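PDB 4AJ9: catalase-3 from Neurospora crassa, which breaks down hydrogen peroxide to water and oxygen with a heme cofactor, and so probably protects cells from the peroxide's toxicity. Local coordinates for residues S82-A86 with L216-D220; V246-K250 with A580-A584; L273-L277 with E299-Q305; E646-Y650 with F670-F674. All blocks are in the same frame, centred on the assembly; numbering follows the deposited sequence.

Contact 1: S82-A86 with L216-D220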
loop_
_atom_site.group_PDB
_atom_site.type_symbol
_atom_site.label_atom_id
_atom_site.label_comp_id
_atom_site.label_asym_id
_atom_site.label_seq_id
_atom_site.Cartn_x
_atom_site.Cartn_y
_atom_site.Cartn_z
ATOM N N SER C 82 5.922 43.389 6.356
ATOM C CA SER C 82 5.160 43.143 7.582
ATOM C C SER C 82 3.949 44.059 7.672
ATOM O O SER C 82 3.029 43.808 8.453
ATOM C CB SER C 82 6.047 43.326 8.823
ATOM O OG SER C 82 6.441 44.680 8.965
ATOM N N ASN C 83 3.954 45.128 6.882
ATOM C CA ASN C 83 2.809 46.029 6.820
ATOM C C ASN C 83 1.588 45.383 6.177
ATOM O O ASN C 83 0.463 45.864 6.350
ATOM C CB ASN C 83 3.166 47.336 6.094
ATOM C CG ASN C 83 3.728 47.101 4.689
ATOM O OD1 ASN C 83 4.490 46.156 4.452
ATOM N ND2 ASN C 83 3.359 47.972 3.756
ATOM N N ILE C 84 1.799 44.302 5.431
ATOM C CA ILE C 84 0.667 43.577 4.839
ATOM C C ILE C 84 0.581 42.108 5.246
ATOM O O ILE C 84 -0.475 41.491 5.106
ATOM C CB ILE C 84 0.649 43.651 3.289
ATOM C CG1 ILE C 84 1.975 43.151 2.715
ATOM C CG2 ILE C 84 0.351 45.080 2.819
ATOM C CD1 ILE C 84 1.944 42.946 1.214
ATOM N N THR C 85 1.678 41.537 5.726
ATOM C CA THR C 85 1.668 40.122 6.099
ATOM C C THR C 85 2.699 39.803 7.165
ATOM O O THR C 85 3.795 40.355 7.154
ATOM C CB THR C 85 1.901 39.211 4.869
ATOM O OG1 THR C 85 1.739 37.839 5.251
ATOM C CG2 THR C 85 3.309 39.421 4.296
ATOM N N ALA C 86 2.331 38.909 8.084
ATOM C CA ALA C 86 3.260 38.375 9.085
ATOM C C ALA C 86 4.135 37.263 8.525
ATOM O O ALA C 86 4.987 36.726 9.241
ATOM C CB ALA C 86 2.494 37.852 10.296
ATOM N N LEU C 216 -3.794 37.955 3.102
ATOM C CA LEU C 216 -2.584 38.288 3.849
ATOM C C LEU C 216 -3.048 38.837 5.185
ATOM O O LEU C 216 -4.012 39.602 5.241
ATOM C CB LEU C 216 -1.724 39.316 3.107
ATOM C CG LEU C 216 -1.144 38.878 1.765
ATOM C CD1 LEU C 216 -0.215 39.966 1.220
ATOM C CD2 LEU C 216 -0.394 37.549 1.926
ATOM N N VAL C 217 -2.375 38.422 6.258
ATOM C CA VAL C 217 -2.781 38.770 7.612
ATOM C C VAL C 217 -1.572 39.274 8.383
ATOM O O VAL C 217 -0.530 38.616 8.413
ATOM C CB VAL C 217 -3.388 37.554 8.338
ATOM C CG1 VAL C 217 -3.920 37.961 9.723
ATOM C CG2 VAL C 217 -4.498 36.950 7.495
ATOM N N THR C 218 -1.692 40.462 8.973
ATOM C CA THR C 218 -0.589 41.033 9.739
ATOM C C THR C 218 -0.616 40.499 11.170
ATOM O O THR C 218 -1.585 39.861 11.574
ATOM C CB THR C 218 -0.674 42.576 9.800
ATOM O OG1 THR C 218 -1.922 42.957 10.382
ATOM C CG2 THR C 218 -0.561 43.188 8.416
ATOM N N GLU C 219 0.430 40.796 11.940
ATOM C CA GLU C 219 0.529 40.347 13.334
ATOM C C GLU C 219 -0.708 40.670 14.175
ATOM O O GLU C 219 -1.110 39.874 15.023
ATOM C CB GLU C 219 1.742 40.973 14.023
ATOM C CG GLU C 219 3.071 40.760 13.327
ATOM C CD GLU C 219 3.470 39.299 13.244
ATOM O OE1 GLU C 219 2.789 38.451 13.867
ATOM O OE2 GLU C 219 4.471 38.999 12.556
ATOM N N ASP C 220 -1.298 41.843 13.956
ATOM C CA ASP C 220 -2.419 42.283 14.779
ATOM C C ASP C 220 -3.742 41.706 14.294
ATOM O O ASP C 220 -4.798 41.921 14.898
ATOM C CB ASP C 220 -2.474 43.815 14.839
ATOM C CG ASP C 220 -2.877 44.435 13.521
ATOM O OD1 ASP C 220 -3.045 43.684 12.536
ATOM O OD2 ASP C 220 -3.019 45.675 13.467
HETATM O O HOH W 1 2.753 41.799 10.309
HETATM O O HOH W 2 -3.041 42.570 5.598
#

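Contact 2: V246-K250 with A580-A584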
loop_
_atom_site.group_PDB
_atom_site.type_symbol
_atom_site.label_atom_id
_atom_site.label_comp_id
_atom_site.label_asym_id
_atom_site.label_seq_id
_atom_site.Cartn_x
_atom_site.Cartn_y
_atom_site.Cartn_z
ATOM N N VAL C 246 3.823 18.612 -34.232
ATOM C CA VAL C 246 5.015 17.932 -34.724
ATOM C C VAL C 246 6.023 17.784 -33.592
ATOM O O VAL C 246 6.677 16.749 -33.446
ATOM C CB VAL C 246 5.639 18.693 -35.908
ATOM C CG1 VAL C 246 6.998 18.115 -36.255
ATOM C CG2 VAL C 246 4.686 18.659 -37.115
ATOM N N LEU C 247 6.126 18.821 -32.773
ATOM C CA LEU C 247 7.070 18.830 -31.657
ATOM C C LEU C 247 6.765 17.739 -30.633
ATOM O O LEU C 247 7.685 17.164 -30.050
ATOM C CB LEU C 247 7.079 20.205 -30.984
ATOM C CG LEU C 247 8.082 20.513 -29.868
ATOM C CD1 LEU C 247 9.466 19.931 -30.161
ATOM C CD2 LEU C 247 8.148 22.023 -29.656
ATOM N N ALA C 248 5.479 17.457 -30.420
ATOM C CA ALA C 248 5.063 16.386 -29.510
ATOM C C ALA C 248 5.705 15.062 -29.927
ATOM O O ALA C 248 6.085 14.250 -29.079
ATOM C CB ALA C 248 3.541 16.248 -29.504
ATOM N N GLY C 249 5.810 14.851 -31.238
ATOM C CA GLY C 249 6.403 13.640 -31.781
ATOM C C GLY C 249 7.913 13.708 -31.861
ATOM O O GLY C 249 8.606 12.767 -31.487
ATOM N N LYS C 250 8.434 14.839 -32.330
ATOM C CA LYS C 250 9.880 15.006 -32.491
ATOM C C LYS C 250 10.643 15.141 -31.159
ATOM O O LYS C 250 11.796 14.717 -31.056
ATOM C CB LYS C 250 10.170 16.213 -33.398
ATOM C CG LYS C 250 9.666 16.040 -34.830
ATOM C CD LYS C 250 10.660 15.210 -35.662
ATOM C CE LYS C 250 10.141 14.940 -37.077
ATOM N NZ LYS C 250 11.123 14.170 -37.923
ATOM N N ALA C 580 17.474 16.258 -37.131
ATOM C CA ALA C 580 17.026 17.644 -36.953
ATOM C C ALA C 580 15.572 17.889 -37.340
ATOM O O ALA C 580 15.013 17.225 -38.221
ATOM C CB ALA C 580 17.925 18.602 -37.709
ATOM N N ASP C 581 14.969 18.866 -36.678
ATOM C CA ASP C 581 13.627 19.302 -37.022
ATOM C C ASP C 581 13.477 20.783 -36.672
ATOM O O ASP C 581 14.108 21.269 -35.742
ATOM C CB ASP C 581 12.583 18.459 -36.292
ATOM C CG ASP C 581 11.181 18.712 -36.800
ATOM O OD1 ASP C 581 10.789 18.083 -37.812
ATOM O OD2 ASP C 581 10.477 19.545 -36.194
ATOM N N ALA C 582 12.642 21.498 -37.412
ATOM C CA ALA C 582 12.479 22.928 -37.171
ATOM C C ALA C 582 11.915 23.219 -35.779
ATOM O O ALA C 582 12.167 24.287 -35.222
ATOM C CB ALA C 582 11.592 23.547 -38.233
ATOM N N THR C 583 11.138 22.277 -35.237
ATOM C CA THR C 583 10.496 22.457 -33.934
ATOM C C THR C 583 11.507 22.700 -32.814
ATOM O O THR C 583 11.146 23.202 -31.746
ATOM C CB THR C 583 9.616 21.241 -33.530
ATOM O OG1 THR C 583 10.391 20.033 -33.601
ATOM C CG2 THR C 583 8.383 21.126 -34.418
ATOM N N ALA C 584 12.767 22.336 -33.052
ATOM C CA ALA C 584 13.806 22.445 -32.025
ATOM C C ALA C 584 14.372 23.853 -31.885
ATOM O O ALA C 584 15.088 24.152 -30.924
ATOM C CB ALA C 584 14.934 21.476 -32.306
HETATM O O HOH W 3 12.411 16.349 -38.729
#

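Contact 3: L273-L277 with E299-Q305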
loop_
_atom_site.group_PDB
_atom_site.type_symbol
_atom_site.label_atom_id
_atom_site.label_comp_id
_atom_site.label_asym_id
_atom_site.label_seq_id
_atom_site.Cartn_x
_atom_site.Cartn_y
_atom_site.Cartn_z
ATOM N N LEU C 273 7.544 37.877 -8.021
ATOM C CA LEU C 273 6.315 37.625 -7.282
ATOM C C LEU C 273 5.592 38.952 -7.119
ATOM O O LEU C 273 6.153 39.895 -6.580
ATOM C CB LEU C 273 6.625 37.068 -5.890
ATOM C CG LEU C 273 5.385 36.725 -5.052
ATOM C CD1 LEU C 273 4.495 35.719 -5.777
ATOM C CD2 LEU C 273 5.791 36.197 -3.687
ATOM N N ALA C 274 4.348 39.019 -7.579
ATOM C CA ALA C 274 3.567 40.237 -7.447
ATOM C C ALA C 274 2.208 39.883 -6.879
ATOM O O ALA C 274 1.762 38.734 -6.989
ATOM C CB ALA C 274 3.423 40.924 -8.795
ATOM N N VAL C 275 1.553 40.863 -6.269
ATOM C CA VAL C 275 0.226 40.652 -5.697
ATOM C C VAL C 275 -0.737 41.759 -6.104
ATOM O O VAL C 275 -0.345 42.908 -6.328
ATOM C CB VAL C 275 0.257 40.633 -4.154
ATOM C CG1 VAL C 275 0.953 39.361 -3.632
ATOM C CG2 VAL C 275 0.929 41.892 -3.620
ATOM N N GLN C 276 -2.006 41.405 -6.199
ATOM C CA GLN C 276 -3.052 42.410 -6.192
ATOM C C GLN C 276 -3.597 42.385 -4.776
ATOM O O GLN C 276 -3.769 41.318 -4.209
ATOM C CB GLN C 276 -4.136 42.058 -7.203
ATOM C CG GLN C 276 -3.660 42.170 -8.649
ATOM C CD GLN C 276 -4.718 41.735 -9.644
ATOM O OE1 GLN C 276 -4.984 40.541 -9.801
ATOM N NE2 GLN C 276 -5.324 42.702 -10.327
ATOM N N LEU C 277 -3.842 43.555 -4.198
ATOM C CA LEU C 277 -4.336 43.631 -2.833
ATOM C C LEU C 277 -5.710 44.304 -2.810
ATOM O O LEU C 277 -5.884 45.385 -3.365
ATOM C CB LEU C 277 -3.329 44.381 -1.951
ATOM C CG LEU C 277 -1.977 43.665 -1.828
ATOM C CD1 LEU C 277 -0.896 44.514 -1.153
ATOM C CD2 LEU C 277 -2.172 42.349 -1.083
ATOM N N GLU C 299 -6.257 44.351 -14.116
ATOM C CA GLU C 299 -5.174 45.114 -13.514
ATOM C C GLU C 299 -5.468 46.607 -13.474
ATOM O O GLU C 299 -4.822 47.349 -12.741
ATOM C CB GLU C 299 -3.860 44.850 -14.248
ATOM C CG GLU C 299 -3.285 43.480 -13.906
ATOM C CD GLU C 299 -2.044 43.158 -14.679
ATOM O OE1 GLU C 299 -1.198 44.063 -14.848
ATOM O OE2 GLU C 299 -1.924 41.992 -15.118
ATOM N N GLU C 300 -6.446 47.038 -14.261
ATOM C CA GLU C 300 -6.861 48.436 -14.259
ATOM C C GLU C 300 -7.470 48.798 -12.915
ATOM O O GLU C 300 -7.411 49.951 -12.495
ATOM C CB GLU C 300 -7.876 48.713 -15.378
ATOM C CG GLU C 300 -7.292 48.726 -16.782
ATOM C CD GLU C 300 -7.107 47.334 -17.368
ATOM O OE1 GLU C 300 -7.748 46.384 -16.879
ATOM O OE2 GLU C 300 -6.319 47.194 -18.326
ATOM N N PHE C 301 -8.068 47.810 -12.252
ATOM C CA PHE C 301 -8.729 48.026 -10.963
ATOM C C PHE C 301 -7.769 47.885 -9.790
ATOM O O PHE C 301 -7.924 48.544 -8.764
ATOM C CB PHE C 301 -9.880 47.031 -10.768
ATOM C CG PHE C 301 -10.925 47.075 -11.848
ATOM C CD1 PHE C 301 -11.156 48.233 -12.568
ATOM C CD2 PHE C 301 -11.685 45.952 -12.133
ATOM C CE1 PHE C 301 -12.120 48.263 -13.560
ATOM C CE2 PHE C 301 -12.658 45.979 -13.120
ATOM C CZ PHE C 301 -12.874 47.134 -13.833
ATOM N N ALA C 302 -6.791 46.997 -9.934
ATOM C CA ALA C 302 -5.824 46.733 -8.871
ATOM C C ALA C 302 -4.529 46.289 -9.525
ATOM O O ALA C 302 -4.421 45.150 -9.996
ATOM C CB ALA C 302 -6.343 45.661 -7.928
ATOM N N PRO C 303 -3.551 47.200 -9.585
ATOM C CA PRO C 303 -2.282 46.979 -10.279
ATOM C C PRO C 303 -1.420 45.965 -9.541
ATOM O O PRO C 303 -1.592 45.781 -8.336
ATOM C CB PRO C 303 -1.617 48.353 -10.227
ATOM C CG PRO C 303 -2.162 48.973 -8.985
ATOM C CD PRO C 303 -3.592 48.506 -8.906
ATOM N N LEU C 304 -0.506 45.320 -10.259
ATOM C CA LEU C 304 0.412 44.371 -9.647
ATOM C C LEU C 304 1.422 45.102 -8.785
ATOM O O LEU C 304 1.970 46.127 -9.185
ATOM C CB LEU C 304 1.142 43.561 -10.723
ATOM C CG LEU C 304 0.227 42.767 -11.658
ATOM C CD1 LEU C 304 0.998 42.185 -12.831
ATOM C CD2 LEU C 304 -0.480 41.677 -10.880
ATOM N N GLN C 305 1.662 44.571 -7.595
ATOM C CA GLN C 305 2.681 45.120 -6.717
ATOM C C GLN C 305 3.720 44.041 -6.473
ATOM O O GLN C 305 3.415 42.991 -5.896
ATOM C CB GLN C 305 2.052 45.604 -5.409
ATOM C CG GLN C 305 0.861 46.536 -5.634
ATOM C CD GLN C 305 0.291 47.078 -4.345
ATOM O OE1 GLN C 305 1.011 47.648 -3.528
ATOM N NE2 GLN C 305 -1.007 46.889 -4.147
HETATM O O HOH W 4 -2.904 45.863 -5.797
#

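Contact 4: E646-Y650 with F670-F674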
loop_
_atom_site.group_PDB
_atom_site.type_symbol
_atom_site.label_atom_id
_atom_site.label_comp_id
_atom_site.label_asym_id
_atom_site.label_seq_id
_atom_site.Cartn_x
_atom_site.Cartn_y
_atom_site.Cartn_z
ATOM N N GLU C 646 10.539 39.776 -46.952
ATOM C CA GLU C 646 9.412 39.626 -46.037
ATOM C C GLU C 646 9.824 39.936 -44.601
ATOM O O GLU C 646 11.004 39.852 -44.242
ATOM C CB GLU C 646 8.843 38.209 -46.105
ATOM C CG GLU C 646 8.185 37.866 -47.416
ATOM C CD GLU C 646 7.559 36.492 -47.397
ATOM O OE1 GLU C 646 7.000 36.110 -46.344
ATOM O OE2 GLU C 646 7.621 35.796 -48.435
ATOM N N ALA C 647 8.846 40.296 -43.781
ATOM C CA ALA C 647 9.087 40.475 -42.360
ATOM C C ALA C 647 9.549 39.138 -41.782
ATOM O O ALA C 647 8.957 38.101 -42.075
ATOM C CB ALA C 647 7.823 40.949 -41.667
ATOM N N GLY C 648 10.618 39.164 -40.993
ATOM C CA GLY C 648 11.119 37.959 -40.356
ATOM C C GLY C 648 11.957 37.107 -41.282
ATOM O O GLY C 648 12.308 35.974 -40.944
ATOM N N VAL C 649 12.265 37.640 -42.463
ATOM C CA VAL C 649 13.138 36.947 -43.406
ATOM C C VAL C 649 14.375 37.799 -43.635
ATOM O O VAL C 649 14.264 38.978 -43.952
ATOM C CB VAL C 649 12.440 36.670 -44.755
ATOM C CG1 VAL C 649 13.416 36.003 -45.719
ATOM C CG2 VAL C 649 11.195 35.799 -44.549
ATOM N N TYR C 650 15.553 37.208 -43.452
ATOM C CA TYR C 650 16.783 37.973 -43.536
ATOM C C TYR C 650 17.748 37.356 -44.530
ATOM O O TYR C 650 18.069 36.175 -44.450
ATOM C CB TYR C 650 17.429 38.082 -42.156
ATOM C CG TYR C 650 16.439 38.518 -41.117
ATOM C CD1 TYR C 650 16.148 39.863 -40.928
ATOM C CD2 TYR C 650 15.759 37.584 -40.354
ATOM C CE1 TYR C 650 15.223 40.260 -39.986
ATOM C CE2 TYR C 650 14.833 37.968 -39.419
ATOM C CZ TYR C 650 14.567 39.304 -39.234
ATOM O OH TYR C 650 13.638 39.679 -38.288
ATOM N N PHE C 670 6.301 35.865 -36.277
ATOM C CA PHE C 670 5.887 36.836 -37.269
ATOM C C PHE C 670 4.475 36.546 -37.742
ATOM O O PHE C 670 4.255 35.723 -38.626
ATOM C CB PHE C 670 6.905 36.894 -38.403
ATOM C CG PHE C 670 8.159 37.604 -38.013
ATOM C CD1 PHE C 670 9.136 36.954 -37.280
ATOM C CD2 PHE C 670 8.329 38.949 -38.308
ATOM C CE1 PHE C 670 10.279 37.617 -36.886
ATOM C CE2 PHE C 670 9.472 39.619 -37.917
ATOM C CZ PHE C 670 10.453 38.948 -37.205
ATOM N N LEU C 671 3.523 37.239 -37.127
ATOM C CA LEU C 671 2.105 36.923 -37.262
ATOM C C LEU C 671 1.510 37.323 -38.609
ATOM O O LEU C 671 0.352 37.007 -38.898
ATOM C CB LEU C 671 1.309 37.579 -36.131
ATOM C CG LEU C 671 1.707 37.174 -34.711
ATOM C CD1 LEU C 671 0.810 37.878 -33.681
ATOM C CD2 LEU C 671 1.643 35.662 -34.550
ATOM N N GLU C 672 2.288 38.009 -39.438
ATOM C CA GLU C 672 1.779 38.389 -40.750
ATOM C C GLU C 672 1.635 37.168 -41.641
ATOM O O GLU C 672 1.014 37.237 -42.697
ATOM C CB GLU C 672 2.666 39.441 -41.422
ATOM C CG GLU C 672 4.129 39.338 -41.070
ATOM C CD GLU C 672 4.448 40.009 -39.750
ATOM O OE1 GLU C 672 4.221 41.232 -39.631
ATOM O OE2 GLU C 672 4.929 39.316 -38.835
ATOM N N ARG C 673 2.199 36.045 -41.199
ATOM C CA ARG C 673 2.216 34.821 -42.005
ATOM C C ARG C 673 0.992 33.945 -41.784
ATOM O O ARG C 673 0.897 32.841 -42.332
ATOM C CB ARG C 673 3.480 34.014 -41.715
ATOM C CG ARG C 673 4.756 34.784 -41.990
ATOM C CD ARG C 673 5.989 33.918 -41.819
ATOM N NE ARG C 673 7.171 34.761 -41.709
ATOM C CZ ARG C 673 8.317 34.391 -41.152
ATOM N NH1 ARG C 673 8.460 33.169 -40.657
ATOM N NH2 ARG C 673 9.325 35.251 -41.098
ATOM N N PHE C 674 0.052 34.438 -40.984
ATOM C CA PHE C 674 -1.143 33.674 -40.656
ATOM C C PHE C 674 -2.420 34.343 -41.134
ATOM O O PHE C 674 -2.723 35.468 -40.740
ATOM C CB PHE C 674 -1.200 33.425 -39.151
ATOM C CG PHE C 674 -0.008 32.685 -38.642
ATOM C CD1 PHE C 674 1.140 33.369 -38.286
ATOM C CD2 PHE C 674 -0.010 31.299 -38.578
ATOM C CE1 PHE C 674 2.256 32.692 -37.837
ATOM C CE2 PHE C 674 1.111 30.619 -38.132
ATOM C CZ PHE C 674 2.238 31.317 -37.762
#

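Contact 1: S82-A86 with L216-D220
Ile84 and Leu216 lie side by side, CD1 to CD1 at 3.7 Å, where a loop leans on the end of a strand in the antiparallel beta-barrel of the catalase core: residues 82-86 belong to the connection between strands 68-77 and 96-104, and residues 216-217 end strand 214-217. This is the tight half of the contact. Both leucine and isoleucine also rest on Leu277 of strand 270-278. Thr85 CB touches Leu216 CB, while its OG1 is bound to the carbonyl of Gly336. A single direct backbone bond joins the segments, Ala86 N to Val217 O at 2.9 Å (158° at the hydrogen), and Thr85 CA adds a CA-H...O contact to the same oxygen. Thr218 wedges in with its methyl: OG1 takes the place between backbone N and carbonyl carbon (chi1 58°), which sends CG2 under the loop, 3.5 Å from both Asn83 O and Ile84 C. A serine in place of Thr218 would keep the hydroxyl, but would probably open a gap beneath the carbonyls of Asn83 and Ile84. Toward the exposed Ser82 the contact loosens and a water bridges the gap, donating to Ser82 O and accepting from Glu219 N. Glu219 doubles back at chi2 (-63°), its carboxylate held by Arg335 and Arg416 and set against the methyl of Ala86. Within its own segment Thr218 OG1 donates to Asp220 OD1 at 2.5 Å, arriving from above the carboxylate plane.

Contact 2: V246-K250 with A580-A584
Lys250 and Asp581 cross at about a right angle where the last turn of helix 241-250 meets the loop 580-584. At the start of that loop the link is through water: one molecule donates to Ala580 O and to Asp581 OD1 (2.5 Å) and accepts from Lys250 NZ (2.7 Å). Asp581 follows, its carboxylate lying against the lysine's aliphatic chain, which bends at chi2 (-82°) so that CE comes within 3.3 Å of OD1. The direct ion pair is long, 3.9 Å from Lys250 NZ to Asp581 OD1, and the ammonium also donates to Gln245 of the second subunit. The helix belongs to the heme-binding catalase core and the loop to the C-terminal domain of long catalases, which is related to the class I glutamine amidotransferases; the contact is therefore an interdomain seam. The other oxygen of Asp581 makes an Asx turn, OD2 accepting from Thr583 N at 3.0 Å (162°). Thr583 OG1 donates to OD2 as well, from the opposite face of the carboxylate plane, so two bonds fix the rotation of the acid. Thr583 itself packs into the helix. Its CG2 lies 3.6 Å from Leu247 N and also touches Val246 CG1, and its CB lies 3.6 Å from Leu247 CD1 as the two side chains run past each other in opposite directions.

Contact 3: L273-L277 with E299-Q305
Val275 and Gln305 form a hydrogen-bonded antiparallel pair: Val275 N donates to Gln305 O and Gln305 N to Val275 O, each at 2.9 Å. Beside them Ala274 CA makes a CA-H...O contact of 3.2 Å to Gln305 O. A side chain supplies the third direct bond. Gln276 runs out extended (chi2 176°) and its NE2 donates to Ala302 O at 2.6 Å, nearly straight at 170°; the donor lies in the carbonyl plane and the acceptor in the amide plane. The same NE2 also donates to Leu297 O, and OE1 is held by His229 of strand 223-232, so the buried amide is pinned from both ends. A leucine in place of Gln276 would probably leave the carbonyls of Ala302 and Leu297 and the imidazole of His229 without their partner and let the 299-303 loop drift. These bonds begin the pairing of strand 270-278 with strand 305-314, neighbours in the antiparallel beta-barrel of the catalase core, while strand 223-232 lines the first strand's other edge. Apolar contacts gather on the face of Ala274 and Leu304, whose CB atoms are 4.0 Å apart; Leu304 CD2 also presses on Gln276 CG at 3.9 Å. Elsewhere Leu277 and Gln305 cross at about a right angle, CD1 of the leucine 3.8 Å from NE2. Beyond the pair a water links the two backbones as well: it accepts from Leu277 N and from Gln305 NE2 and donates to Pro303 O, 2.9 Å away.

Contact 4: E646-Y650 with F670-F674
A type II beta turn from Glu646 to Val649, leading into the edge strand 649-652, is covered by the segment that follows helix 654-667, with the ring of Phe670 beneath Gly648. Gly648 CA stands 3.3 Å from the ring centroid, only 11° off the ring normal, a CH-pi contact squarely over the face, and its N lies over the same face at 3.3 Å from Phe670 CE2. Gly648 occupies the third position of the turn with a positive phi (80°), and a CB there would strike both the Phe670 ring and Arg673. Two further residues of the turn segment touch the ring: Ala647 CB meets CD2 at 3.9 Å, and the Tyr650 hydroxyl reaches CZ at 3.4 Å, the two aromatic side chains crossing at about a right angle. The methyl of Ala647 also meets Glu672, whose CD lies 4.0 Å from Ala647 CB. Arg673, extended from CG to NE, brings the edge of its guanidinium to the carbonyl of Ala647. NH2 donates to Ala647 O at 3.0 Å, almost straight (175°), on a carbonyl lone pair and within the guanidinium plane; Gly648 O lies at the same edge. One face of the guanidinium rests on Phe670 CB, 3.7 Å from its plane, and NH1 is bound to the carbonyls of Tyr621 and Lys625, so main-chain oxygens probably do much to stabilise the charge. The chain thus passes from strand to helix and returns to the strand's beginning, a beta-alpha unit at the border of the parallel sheet in an amidotransferase-like alpha/beta domain.

From the N terminus, contact 1 is the first to close, joining 82-86 to 216-220 across the 129 residues between them. Contact 2 opens next at 246-250 and does not close until 580-584, bridging the catalase core and the C-terminal domain. Within that long excursion lies contact 3, a short loop between 273-277 and 299-305. Contact 4 closes last, entirely inside the C-terminal domain. None of the four loops cross. Contacts 1 and 3 touch, both reaching the same sheet, their centres about 17 Å apart; contacts 2 and 4 do not touch, their nearest atoms about 10 Å apart. Contacts 1 and 2 lie on opposite sides of the chain's centre.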